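Local coordinates for protein ABC-type amino acid transport system, permease component (PDB 4YMU) that probably carries amino acids across the cell membrane as the transmembrane subunit of an ABC transporter, with arginine bound among its helices, at residues L19-K24 and I166-L171; L23-L28 and A90-L95; D170-A175 and A194-M199. All blocks are in the same frame, centred on the assembly; numbering follows the deposited sequence.

Contact 1. Residues L19-K24 and I166-L171; sequences LIMTLK and IGFADL
Leu19 and Thr22 of helix 19-24 lie close against the backbone of Leu171 and Asp170, with CA-CA distances of 4.9 Å for Leu19 with Leu171 and 5.1 Å for Thr22 with Asp170. A Met-aromatic contact and a hydrogen bond from backbone to hydroxyl thus join helix 12-44, a predicted membrane span of this permease fold, to the loop between helices 129-160 and 174-182. The loop bends in an inverse gamma turn centred on Ala169, whose closing bond from Asp170 N to Phe168 O is weak.

Met21 crosses the Phe168 side chain at about a right angle. Met21 CG comes obliquely to the ring, 3.5 Å from Phe168 CZ. A bend in the methionine chain at chi2 (72°) keeps its end close to the same aromatic group, where Met21 CE lies 3.7 Å from Phe168 CZ. Between these two carbons Met21 SD stands 5.5 Å from the centroid of the Phe168 ring and 55° off its normal. Nearer the helix, Met21 CB rests 3.6 Å from Ala169 O. The Phe168 ring also meets that of Phe88.

Thr22 provides the polar part of the contact. Thr22 OG1 accepts a hydrogen bond from Leu171 N at 3.2 Å, with an N-H...O angle of 159°, and so gives this buried amide of the loop a partner on the helix. The carboxylate of Asp170, next door, turns instead to the backbone of Thr172 and Arg173. Leu171 extends past the threonine until its CD1 lies 3.8 Å from Leu19 N.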
ATOM      1  N   LEU C  19       1.174 -30.010 -24.710  1.00104.86           N
ATOM      2  CA  LEU C  19       1.259 -29.584 -23.313  1.00100.81           C
ATOM      3  C   LEU C  19       2.659 -29.727 -22.719  1.00 99.91           C
ATOM      4  O   LEU C  19       3.232 -28.750 -22.238  1.00100.50           O
ATOM      5  CB  LEU C  19       0.274 -30.384 -22.458  1.00 90.36           C
ATOM      6  CG  LEU C  19       0.403 -30.183 -20.943  1.00 88.55           C
ATOM      7  CD1 LEU C  19       0.327 -28.714 -20.570  1.00 78.16           C
ATOM      8  CD2 LEU C  19      -0.681 -30.965 -20.209  1.00 88.97           C
ATOM      9  N   ILE C  20       3.206 -30.938 -22.772  1.00 99.00           N
ATOM     10  CA  ILE C  20       4.539 -31.208 -22.258  1.00 92.32           C
ATOM     11  C   ILE C  20       5.564 -30.261 -22.870  1.00 97.18           C
ATOM     12  O   ILE C  20       6.519 -29.849 -22.218  1.00101.21           O
ATOM     13  CB  ILE C  20       4.938 -32.664 -22.512  1.00 86.00           C
ATOM     14  CG1 ILE C  20       4.061 -33.601 -21.687  1.00 92.20           C
ATOM     15  CG2 ILE C  20       6.413 -32.893 -22.209  1.00 81.34           C
ATOM     16  CD1 ILE C  20       4.573 -35.021 -21.656  1.00 95.24           C
ATOM     17  N   MET C  21       5.346 -29.900 -24.125  1.00100.31           N
ATOM     18  CA  MET C  21       6.272 -29.034 -24.838  1.00 95.06           C
ATOM     19  C   MET C  21       6.102 -27.587 -24.365  1.00 92.22           C
ATOM     20  O   MET C  21       7.076 -26.845 -24.248  1.00 92.46           O
ATOM     21  CB  MET C  21       6.066 -29.155 -26.350  1.00 90.08           C
ATOM     22  CG  MET C  21       7.349 -29.196 -27.163  1.00 91.72           C
ATOM     23  SD  MET C  21       8.270 -30.749 -27.018  1.00137.19           S
ATOM     24  CE  MET C  21       9.903 -30.256 -27.565  1.00 83.50           C
ATOM     25  N   THR C  22       4.865 -27.178 -24.101  1.00 92.41           N
ATOM     26  CA  THR C  22       4.647 -25.847 -23.548  1.00100.10           C
ATOM     27  C   THR C  22       5.366 -25.745 -22.203  1.00101.63           C
ATOM     28  O   THR C  22       6.064 -24.766 -21.946  1.00104.55           O
ATOM     29  CB  THR C  22       3.162 -25.508 -23.390  1.00103.03           C
ATOM     30  OG1 THR C  22       2.583 -25.265 -24.680  1.00103.89           O
ATOM     31  CG2 THR C  22       2.995 -24.258 -22.523  1.00 98.50           C
ATOM     32  N   LEU C  23       5.228 -26.783 -21.379  1.00105.50           N
ATOM     33  CA  LEU C  23       5.921 -26.881 -20.088  1.00105.18           C
ATOM     34  C   LEU C  23       7.437 -26.761 -20.246  1.00107.31           C
ATOM     35  O   LEU C  23       8.072 -25.916 -19.609  1.00111.75           O
ATOM     36  CB  LEU C  23       5.597 -28.215 -19.410  1.00 96.85           C
ATOM     37  CG  LEU C  23       4.463 -28.278 -18.388  1.00 93.39           C
ATOM     38  CD1 LEU C  23       3.266 -27.484 -18.857  1.00 99.41           C
ATOM     39  CD2 LEU C  23       4.067 -29.724 -18.146  1.00 90.16           C
ATOM     40  N   LYS C  24       8.002 -27.634 -21.077  1.00100.37           N
ATOM     41  CA  LYS C  24       9.442 -27.675 -21.341  1.00101.14           C
ATOM     42  C   LYS C  24       9.995 -26.320 -21.791  1.00 99.45           C
ATOM     43  O   LYS C  24      11.017 -25.849 -21.287  1.00 97.27           O
ATOM     44  CB  LYS C  24       9.733 -28.745 -22.402  1.00 97.89           C
ATOM     45  CG  LYS C  24      11.163 -28.763 -22.919  1.00109.60           C
ATOM     46  CD  LYS C  24      11.298 -29.667 -24.148  1.00120.08           C
ATOM     47  CE  LYS C  24      12.737 -29.714 -24.672  1.00127.94           C
ATOM     48  NZ  LYS C  24      12.885 -30.464 -25.969  1.00130.94           N
ATOM     49  N   ILE C 166       5.971 -19.825 -35.193  1.00101.80           N
ATOM     50  CA  ILE C 166       7.327 -20.031 -35.696  1.00 90.57           C
ATOM     51  C   ILE C 166       7.446 -21.500 -36.074  1.00 76.57           C
ATOM     52  O   ILE C 166       8.493 -21.978 -36.489  1.00 83.73           O
ATOM     53  CB  ILE C 166       8.334 -19.681 -34.574  1.00 99.64           C
ATOM     54  CG1 ILE C 166       9.607 -19.042 -35.099  1.00 99.38           C
ATOM     55  CG2 ILE C 166       8.719 -20.903 -33.732  1.00110.85           C
ATOM     56  CD1 ILE C 166      10.639 -18.894 -33.974  1.00 96.06           C
ATOM     57  N   GLY C 167       6.352 -22.222 -35.881  1.00 79.35           N
ATOM     58  CA  GLY C 167       6.293 -23.626 -36.209  1.00 79.39           C
ATOM     59  C   GLY C 167       6.818 -24.564 -35.145  1.00 88.17           C
ATOM     60  O   GLY C 167       7.087 -25.723 -35.429  1.00 98.27           O
ATOM     61  N   PHE C 168       6.958 -24.093 -33.910  1.00 99.04           N
ATOM     62  CA  PHE C 168       7.370 -24.988 -32.830  1.00 94.70           C
ATOM     63  C   PHE C 168       6.131 -25.739 -32.357  1.00 88.56           C
ATOM     64  O   PHE C 168       5.034 -25.169 -32.315  1.00 83.25           O
ATOM     65  CB  PHE C 168       8.022 -24.215 -31.688  1.00 98.21           C
ATOM     66  CG  PHE C 168       8.498 -25.091 -30.562  1.00102.59           C
ATOM     67  CD1 PHE C 168       9.633 -25.881 -30.714  1.00104.62           C
ATOM     68  CD2 PHE C 168       7.806 -25.136 -29.353  1.00 99.65           C
ATOM     69  CE1 PHE C 168      10.075 -26.697 -29.681  1.00107.32           C
ATOM     70  CE2 PHE C 168       8.238 -25.951 -28.317  1.00104.66           C
ATOM     71  CZ  PHE C 168       9.374 -26.732 -28.479  1.00109.53           C
ATOM     72  N   ALA C 169       6.292 -27.025 -32.051  1.00 88.87           N
ATOM     73  CA  ALA C 169       5.141 -27.887 -31.758  1.00 89.18           C
ATOM     74  C   ALA C 169       4.621 -27.794 -30.312  1.00 94.75           C
ATOM     75  O   ALA C 169       4.536 -28.805 -29.601  1.00 96.12           O
ATOM     76  CB  ALA C 169       5.456 -29.321 -32.106  1.00 80.12           C
ATOM     77  N   ASP C 170       4.244 -26.591 -29.890  1.00 97.82           N
ATOM     78  CA  ASP C 170       3.723 -26.393 -28.547  1.00 98.70           C
ATOM     79  C   ASP C 170       2.279 -26.869 -28.504  1.00104.67           C
ATOM     80  O   ASP C 170       1.809 -27.539 -29.419  1.00108.96           O
ATOM     81  CB  ASP C 170       3.778 -24.916 -28.162  1.00 94.80           C
ATOM     82  CG  ASP C 170       2.707 -24.095 -28.869  1.00102.92           C
ATOM     83  OD1 ASP C 170       2.410 -24.385 -30.052  1.00107.30           O
ATOM     84  OD2 ASP C 170       2.121 -23.192 -28.231  1.00106.85           O
ATOM     85  N   LEU C 171       1.571 -26.510 -27.445  1.00104.43           N
ATOM     86  CA  LEU C 171       0.189 -26.911 -27.291  1.00101.53           C
ATOM     87  C   LEU C 171      -0.716 -26.203 -28.317  1.00 98.68           C
ATOM     88  O   LEU C 171      -1.744 -26.747 -28.736  1.00 96.14           O
ATOM     89  CB  LEU C 171      -0.264 -26.617 -25.860  1.00102.31           C
ATOM     90  CG  LEU C 171      -1.738 -26.798 -25.514  1.00106.44           C
ATOM     91  CD1 LEU C 171      -2.114 -28.268 -25.546  1.00107.19           C
ATOM     92  CD2 LEU C 171      -2.033 -26.186 -24.144  1.00116.69           C
TER

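Contact 2. Residues L23-L28 and A90-L95; sequences LKLTFL and AGVSAL
Leu25 and Val92 mark the closest backbone approach of two helices, with their CA atoms 6.2 Å apart. This is an apolar helix-helix packing between helix 12-44, a predicted membrane span, and helix 87-112; the two short segments have axes 9.2 Å apart at closest approach and N-to-C directions differing by 38°.

Leu25 has the largest share of the interface. Its CB leaves the helix to one side of segment 90-95, and the approach is made beyond it. CG, the branch point, packs on the ring of Phe168 in the neighbouring loop and sends one methyl to each of two successive turns of the other helix. On the first turn Leu25 CD2 settles 3.5 Å from Val92 CG2, and the same Leu25 CD2 lies 4.1 Å from Gly91 C. Leu25 CD1 crosses to the second turn and ends 3.5 Å from Leu95 CD1.

Val92 is held between two leucines. With its CG1 anti to the backbone N (chi1 163°), CG2 takes the place anti to the carbonyl carbon, where it meets Leu25 and Leu28 together. If an alanine stood here, both leucine CD2 methyls would probably lose their shared partner and a gap would open between the helices.

Leu95 also touches Leu67 and Met156, two residues of the arginine pocket, which puts this packing in the shell just behind the ligand. One turn after Leu25, Leu28 crosses the valine obliquely, its CD2 3.8 Å from Val92 CG2.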
ATOM      1  N   LEU C  23       5.228 -26.783 -21.379  1.00105.50           N
ATOM      2  CA  LEU C  23       5.921 -26.881 -20.088  1.00105.18           C
ATOM      3  C   LEU C  23       7.437 -26.761 -20.246  1.00107.31           C
ATOM      4  O   LEU C  23       8.072 -25.916 -19.609  1.00111.75           O
ATOM      5  CB  LEU C  23       5.597 -28.215 -19.410  1.00 96.85           C
ATOM      6  CG  LEU C  23       4.463 -28.278 -18.388  1.00 93.39           C
ATOM      7  CD1 LEU C  23       3.266 -27.484 -18.857  1.00 99.41           C
ATOM      8  CD2 LEU C  23       4.067 -29.724 -18.146  1.00 90.16           C
ATOM      9  N   LYS C  24       8.002 -27.634 -21.077  1.00100.37           N
ATOM     10  CA  LYS C  24       9.442 -27.675 -21.341  1.00101.14           C
ATOM     11  C   LYS C  24       9.995 -26.320 -21.791  1.00 99.45           C
ATOM     12  O   LYS C  24      11.017 -25.849 -21.287  1.00 97.27           O
ATOM     13  CB  LYS C  24       9.733 -28.745 -22.402  1.00 97.89           C
ATOM     14  CG  LYS C  24      11.163 -28.763 -22.919  1.00109.60           C
ATOM     15  CD  LYS C  24      11.298 -29.667 -24.148  1.00120.08           C
ATOM     16  CE  LYS C  24      12.737 -29.714 -24.672  1.00127.94           C
ATOM     17  NZ  LYS C  24      12.885 -30.464 -25.969  1.00130.94           N
ATOM     18  N   LEU C  25       9.299 -25.700 -22.736  1.00 99.39           N
ATOM     19  CA  LEU C  25       9.654 -24.380 -23.241  1.00 99.42           C
ATOM     20  C   LEU C  25       9.683 -23.315 -22.130  1.00 92.98           C
ATOM     21  O   LEU C  25      10.694 -22.631 -21.934  1.00 91.55           O
ATOM     22  CB  LEU C  25       8.650 -23.964 -24.320  1.00 96.51           C
ATOM     23  CG  LEU C  25       9.092 -23.085 -25.497  1.00104.50           C
ATOM     24  CD1 LEU C  25       8.052 -22.007 -25.742  1.00103.16           C
ATOM     25  CD2 LEU C  25      10.479 -22.476 -25.324  1.00107.63           C
ATOM     26  N   THR C  26       8.569 -23.192 -21.412  1.00 79.70           N
ATOM     27  CA  THR C  26       8.373 -22.117 -20.444  1.00 96.20           C
ATOM     28  C   THR C  26       9.312 -22.236 -19.248  1.00 97.33           C
ATOM     29  O   THR C  26       9.924 -21.257 -18.832  1.00 96.19           O
ATOM     30  CB  THR C  26       6.916 -22.078 -19.942  1.00108.12           C
ATOM     31  OG1 THR C  26       6.021 -22.235 -21.049  1.00113.98           O
ATOM     32  CG2 THR C  26       6.616 -20.757 -19.250  1.00109.79           C
ATOM     33  N   PHE C  27       9.415 -23.445 -18.707  1.00 95.84           N
ATOM     34  CA  PHE C  27      10.357 -23.749 -17.645  1.00100.70           C
ATOM     35  C   PHE C  27      11.772 -23.299 -17.979  1.00103.24           C
ATOM     36  O   PHE C  27      12.380 -22.526 -17.245  1.00117.53           O
ATOM     37  CB  PHE C  27      10.387 -25.251 -17.418  1.00112.54           C
ATOM     38  CG  PHE C  27      10.155 -25.651 -16.002  1.00129.05           C
ATOM     39  CD1 PHE C  27      11.214 -25.727 -15.108  1.00132.56           C
ATOM     40  CD2 PHE C  27       8.874 -25.957 -15.557  1.00135.18           C
ATOM     41  CE1 PHE C  27      11.000 -26.101 -13.791  1.00133.29           C
ATOM     42  CE2 PHE C  27       8.646 -26.331 -14.244  1.00133.22           C
ATOM     43  CZ  PHE C  27       9.713 -26.406 -13.358  1.00134.81           C
ATOM     44  N   LEU C  28      12.302 -23.800 -19.083  1.00106.20           N
ATOM     45  CA  LEU C  28      13.673 -23.495 -19.481  1.00104.22           C
ATOM     46  C   LEU C  28      13.892 -21.996 -19.700  1.00100.34           C
ATOM     47  O   LEU C  28      14.927 -21.452 -19.311  1.00100.65           O
ATOM     48  CB  LEU C  28      14.051 -24.290 -20.738  1.00 94.17           C
ATOM     49  CG  LEU C  28      15.462 -24.101 -21.299  1.00 98.11           C
ATOM     50  CD1 LEU C  28      16.522 -24.409 -20.243  1.00 94.82           C
ATOM     51  CD2 LEU C  28      15.666 -24.983 -22.537  1.00 93.04           C
ATOM     52  N   ALA C  90      15.146 -20.734 -30.767  1.00101.86           N
ATOM     53  CA  ALA C  90      14.652 -19.383 -31.017  1.00 97.10           C
ATOM     54  C   ALA C  90      13.651 -18.962 -29.933  1.00 89.58           C
ATOM     55  O   ALA C  90      13.788 -17.889 -29.337  1.00 90.62           O
ATOM     56  CB  ALA C  90      14.026 -19.283 -32.389  1.00 98.25           C
ATOM     57  N   GLY C  91      12.658 -19.815 -29.685  1.00 83.40           N
ATOM     58  CA  GLY C  91      11.633 -19.560 -28.688  1.00 81.48           C
ATOM     59  C   GLY C  91      12.240 -19.398 -27.306  1.00 89.55           C
ATOM     60  O   GLY C  91      11.991 -18.399 -26.632  1.00 88.29           O
ATOM     61  N   VAL C  92      13.058 -20.369 -26.905  1.00 90.77           N
ATOM     62  CA  VAL C  92      13.752 -20.329 -25.624  1.00 90.37           C
ATOM     63  C   VAL C  92      14.534 -19.037 -25.446  1.00 92.90           C
ATOM     64  O   VAL C  92      14.409 -18.375 -24.422  1.00 90.86           O
ATOM     65  CB  VAL C  92      14.733 -21.511 -25.470  1.00 90.06           C
ATOM     66  CG1 VAL C  92      15.730 -21.240 -24.348  1.00 92.44           C
ATOM     67  CG2 VAL C  92      13.985 -22.810 -25.230  1.00 84.95           C
ATOM     68  N   SER C  93      15.326 -18.677 -26.451  1.00 93.48           N
ATOM     69  CA  SER C  93      16.116 -17.449 -26.402  1.00 89.24           C
ATOM     70  C   SER C  93      15.262 -16.208 -26.199  1.00 86.24           C
ATOM     71  O   SER C  93      15.547 -15.368 -25.332  1.00 91.95           O
ATOM     72  CB  SER C  93      16.896 -17.288 -27.703  1.00 84.30           C
ATOM     73  OG  SER C  93      17.870 -18.306 -27.810  1.00 89.87           O
ATOM     74  N   ALA C  94      14.217 -16.101 -27.019  1.00 85.48           N
ATOM     75  CA  ALA C  94      13.383 -14.919 -27.042  1.00 86.01           C
ATOM     76  C   ALA C  94      12.660 -14.767 -25.702  1.00 96.93           C
ATOM     77  O   ALA C  94      12.704 -13.705 -25.075  1.00101.62           O
ATOM     78  CB  ALA C  94      12.402 -14.992 -28.194  1.00 81.98           C
ATOM     79  N   LEU C  95      12.005 -15.845 -25.277  1.00 95.15           N
ATOM     80  CA  LEU C  95      11.274 -15.884 -24.023  1.00 95.58           C
ATOM     81  C   LEU C  95      12.193 -15.620 -22.823  1.00100.84           C
ATOM     82  O   LEU C  95      11.842 -14.851 -21.938  1.00 89.99           O
ATOM     83  CB  LEU C  95      10.586 -17.235 -23.856  1.00 88.04           C
ATOM     84  CG  LEU C  95       9.428 -17.539 -24.790  1.00 87.10           C
ATOM     85  CD1 LEU C  95       8.757 -18.820 -24.357  1.00 86.28           C
ATOM     86  CD2 LEU C  95       8.437 -16.399 -24.775  1.00 87.97           C
TER

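Contact 3. Residues D170-A175 and A194-M199; sequences DLTRQA and AIYFVM
Leu171 presses its CD2 methyl onto one face of the Tyr196 ring, 3.7 Å from the ring centroid and only 17° off the normal, a CH-pi contact. The leucine reaches this face because its CG stands anti to the backbone N (chi1 173°), which brings the branched end to the Tyr196 ring. The same methyl also meets Ile195, with Leu171 CD2 3.7 Å from Ile195 CG2.

At the edge of the ring, near its plane, Thr172 crosses the tyrosine at about a right angle, and Thr172 OG1 shares a hydrogen bond of 3.0 Å with Tyr196 OH. Face and edge together hold the tyrosine from two directions. The threonine is itself set by an Asx turn: Thr172 N donates to Asp170 OD2 at 3.1 Å, approaching from 60° out of the carboxylate plane. Asp170 OD1 accepts from Arg173 N at 2.7 Å, on its syn side, completing an Asx motif. These bonds shape the chain that leads into helix 174-182, and Gln174 ties it once more, Gln174 NE2 lying 2.9 Å from Asp170 O with the acceptor in the amide plane.

Away from the ring the fit is looser at Met199, whose CE comes no nearer than 4.3 Å to Leu171 CD2. Ile195 keeps normal contact with the leucine but forms the partly exposed side. The tyrosine side is more enclosed, because Pro66 of the second subunit packs on Tyr196 and Val69 of that subunit on Thr172.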
ATOM      1  N   ASP C 170       4.244 -26.591 -29.890  1.00 97.82           N
ATOM      2  CA  ASP C 170       3.723 -26.393 -28.547  1.00 98.70           C
ATOM      3  C   ASP C 170       2.279 -26.869 -28.504  1.00104.67           C
ATOM      4  O   ASP C 170       1.809 -27.539 -29.419  1.00108.96           O
ATOM      5  CB  ASP C 170       3.778 -24.916 -28.162  1.00 94.80           C
ATOM      6  CG  ASP C 170       2.707 -24.095 -28.869  1.00102.92           C
ATOM      7  OD1 ASP C 170       2.410 -24.385 -30.052  1.00107.30           O
ATOM      8  OD2 ASP C 170       2.121 -23.192 -28.231  1.00106.85           O
ATOM      9  N   LEU C 171       1.571 -26.510 -27.445  1.00104.43           N
ATOM     10  CA  LEU C 171       0.189 -26.911 -27.291  1.00101.53           C
ATOM     11  C   LEU C 171      -0.716 -26.203 -28.317  1.00 98.68           C
ATOM     12  O   LEU C 171      -1.744 -26.747 -28.736  1.00 96.14           O
ATOM     13  CB  LEU C 171      -0.264 -26.617 -25.860  1.00102.31           C
ATOM     14  CG  LEU C 171      -1.738 -26.798 -25.514  1.00106.44           C
ATOM     15  CD1 LEU C 171      -2.114 -28.268 -25.546  1.00107.19           C
ATOM     16  CD2 LEU C 171      -2.033 -26.186 -24.144  1.00116.69           C
ATOM     17  N   THR C 172      -0.340 -24.993 -28.721  1.00 92.22           N
ATOM     18  CA  THR C 172      -1.181 -24.212 -29.626  1.00 90.66           C
ATOM     19  C   THR C 172      -1.047 -24.715 -31.073  1.00 97.85           C
ATOM     20  O   THR C 172      -2.031 -24.776 -31.832  1.00 91.45           O
ATOM     21  CB  THR C 172      -0.839 -22.707 -29.528  1.00 82.04           C
ATOM     22  OG1 THR C 172      -1.264 -22.211 -28.254  1.00 93.79           O
ATOM     23  CG2 THR C 172      -1.553 -21.918 -30.596  1.00 76.00           C
ATOM     24  N   ARG C 173       0.172 -25.115 -31.429  1.00 98.38           N
ATOM     25  CA  ARG C 173       0.477 -25.605 -32.770  1.00 96.61           C
ATOM     26  C   ARG C 173      -0.370 -26.822 -33.130  1.00 95.41           C
ATOM     27  O   ARG C 173      -0.709 -27.015 -34.296  1.00 98.03           O
ATOM     28  CB  ARG C 173       1.964 -25.929 -32.887  1.00 96.48           C
ATOM     29  CG  ARG C 173       2.435 -26.289 -34.284  1.00101.67           C
ATOM     30  CD  ARG C 173       1.908 -25.326 -35.347  1.00 98.92           C
ATOM     31  NE  ARG C 173       2.897 -25.122 -36.406  1.00108.75           N
ATOM     32  CZ  ARG C 173       3.238 -26.033 -37.319  1.00116.01           C
ATOM     33  NH1 ARG C 173       2.674 -27.236 -37.325  1.00116.94           N
ATOM     34  NH2 ARG C 173       4.157 -25.740 -38.233  1.00115.88           N
ATOM     35  N   GLN C 174      -0.712 -27.629 -32.124  1.00 95.12           N
ATOM     36  CA  GLN C 174      -1.489 -28.847 -32.330  1.00 91.44           C
ATOM     37  C   GLN C 174      -2.742 -28.611 -33.161  1.00 94.28           C
ATOM     38  O   GLN C 174      -3.063 -29.415 -34.032  1.00 95.32           O
ATOM     39  CB  GLN C 174      -1.867 -29.500 -30.997  1.00 83.16           C
ATOM     40  CG  GLN C 174      -0.677 -29.852 -30.130  1.00 85.06           C
ATOM     41  CD  GLN C 174       0.424 -30.575 -30.892  1.00 94.69           C
ATOM     42  OE1 GLN C 174       0.209 -31.641 -31.475  1.00 97.16           O
ATOM     43  NE2 GLN C 174       1.620 -29.994 -30.880  1.00 95.38           N
ATOM     44  N   ALA C 175      -3.434 -27.500 -32.927  1.00 88.64           N
ATOM     45  CA  ALA C 175      -4.671 -27.239 -33.666  1.00 89.37           C
ATOM     46  C   ALA C 175      -4.469 -27.202 -35.190  1.00 97.33           C
ATOM     47  O   ALA C 175      -5.374 -27.549 -35.959  1.00 94.01           O
ATOM     48  CB  ALA C 175      -5.305 -25.973 -33.201  1.00 79.42           C
ATOM     49  N   ALA C 194      -8.994 -24.666 -23.039  1.00103.01           N
ATOM     50  CA  ALA C 194      -9.308 -25.376 -21.803  1.00 96.68           C
ATOM     51  C   ALA C 194      -8.051 -25.892 -21.094  1.00100.48           C
ATOM     52  O   ALA C 194      -7.911 -25.723 -19.881  1.00100.40           O
ATOM     53  CB  ALA C 194     -10.277 -26.513 -22.066  1.00 83.41           C
ATOM     54  N   ILE C 195      -7.134 -26.511 -21.831  1.00 92.83           N
ATOM     55  CA  ILE C 195      -5.904 -26.982 -21.197  1.00 94.31           C
ATOM     56  C   ILE C 195      -5.107 -25.809 -20.599  1.00 98.38           C
ATOM     57  O   ILE C 195      -4.578 -25.912 -19.485  1.00100.37           O
ATOM     58  CB  ILE C 195      -4.997 -27.779 -22.165  1.00 94.65           C
ATOM     59  CG1 ILE C 195      -5.703 -29.034 -22.673  1.00101.50           C
ATOM     60  CG2 ILE C 195      -3.719 -28.209 -21.483  1.00 91.90           C
ATOM     61  CD1 ILE C 195      -4.793 -29.936 -23.504  1.00 97.92           C
ATOM     62  N   TYR C 196      -5.027 -24.700 -21.335  1.00 94.05           N
ATOM     63  CA  TYR C 196      -4.319 -23.512 -20.853  1.00 87.94           C
ATOM     64  C   TYR C 196      -4.964 -23.008 -19.571  1.00 87.72           C
ATOM     65  O   TYR C 196      -4.274 -22.651 -18.628  1.00 92.82           O
ATOM     66  CB  TYR C 196      -4.310 -22.386 -21.902  1.00 81.36           C
ATOM     67  CG  TYR C 196      -3.160 -22.458 -22.894  1.00 82.37           C
ATOM     68  CD1 TYR C 196      -1.851 -22.245 -22.482  1.00 73.58           C
ATOM     69  CD2 TYR C 196      -3.388 -22.738 -24.245  1.00 83.04           C
ATOM     70  CE1 TYR C 196      -0.796 -22.312 -23.383  1.00 90.31           C
ATOM     71  CE2 TYR C 196      -2.333 -22.810 -25.163  1.00 93.41           C
ATOM     72  CZ  TYR C 196      -1.038 -22.601 -24.728  1.00 94.29           C
ATOM     73  OH  TYR C 196       0.014 -22.670 -25.628  1.00 79.64           O
ATOM     74  N   PHE C 197      -6.289 -23.011 -19.547  1.00 85.26           N
ATOM     75  CA  PHE C 197      -7.051 -22.534 -18.415  1.00 97.15           C
ATOM     76  C   PHE C 197      -6.777 -23.385 -17.187  1.00 97.98           C
ATOM     77  O   PHE C 197      -6.462 -22.861 -16.113  1.00 84.09           O
ATOM     78  CB  PHE C 197      -8.537 -22.553 -18.723  1.00 99.62           C
ATOM     79  CG  PHE C 197      -9.374 -21.976 -17.624  1.00114.32           C
ATOM     80  CD1 PHE C 197      -9.400 -20.606 -17.401  1.00116.29           C
ATOM     81  CD2 PHE C 197     -10.110 -22.801 -16.786  1.00114.88           C
ATOM     82  CE1 PHE C 197     -10.167 -20.067 -16.383  1.00110.88           C
ATOM     83  CE2 PHE C 197     -10.878 -22.266 -15.764  1.00106.55           C
ATOM     84  CZ  PHE C 197     -10.907 -20.898 -15.563  1.00106.00           C
ATOM     85  N   VAL C 198      -6.913 -24.697 -17.345  1.00 96.03           N
ATOM     86  CA  VAL C 198      -6.674 -25.615 -16.242  1.00 94.28           C
ATOM     87  C   VAL C 198      -5.239 -25.498 -15.714  1.00 94.13           C
ATOM     88  O   VAL C 198      -5.007 -25.553 -14.502  1.00100.24           O
ATOM     89  CB  VAL C 198      -7.069 -27.062 -16.611  1.00 90.07           C
ATOM     90  CG1 VAL C 198      -6.273 -28.070 -15.814  1.00 89.38           C
ATOM     91  CG2 VAL C 198      -8.573 -27.248 -16.402  1.00 78.29           C
ATOM     92  N   MET C 199      -4.284 -25.301 -16.616  1.00 91.99           N
ATOM     93  CA  MET C 199      -2.900 -25.081 -16.200  1.00 94.61           C
ATOM     94  C   MET C 199      -2.772 -23.805 -15.362  1.00101.27           C
ATOM     95  O   MET C 199      -2.103 -23.784 -14.313  1.00103.29           O
ATOM     96  CB  MET C 199      -1.986 -24.981 -17.414  1.00 96.30           C
ATOM     97  CG  MET C 199      -0.902 -26.029 -17.455  1.00102.75           C
ATOM     98  SD  MET C 199       0.208 -25.672 -18.822  1.00127.14           S
ATOM     99  CE  MET C 199      -0.992 -25.192 -20.075  1.00 77.05           C
TER

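How the contacts relate
Contacts 1 and 2 both use helix 12-44, sharing Leu23 and Lys24, while contacts 1 and 3 share Asp170 and Leu171 of the loop, so the loop is gripped by helix 12-44 on one hand and helix 186-214 on the other. The centre of contact 2 lies about 8 Å from the centre of the chain, that of contact 3 about 17 Å. Both are buried, but contact 2 is wholly apolar, whereas contact 3 adds a hydroxyl-hydroxyl bond and abuts the second subunit. Contact 1, only partly buried, pairs a Met-aromatic contact with one amide-to-hydroxyl bond. Ile166 of contact 1 packs on Ala90 of contact 2, and Met199 SD of contact 3 meets Leu19 and Leu23.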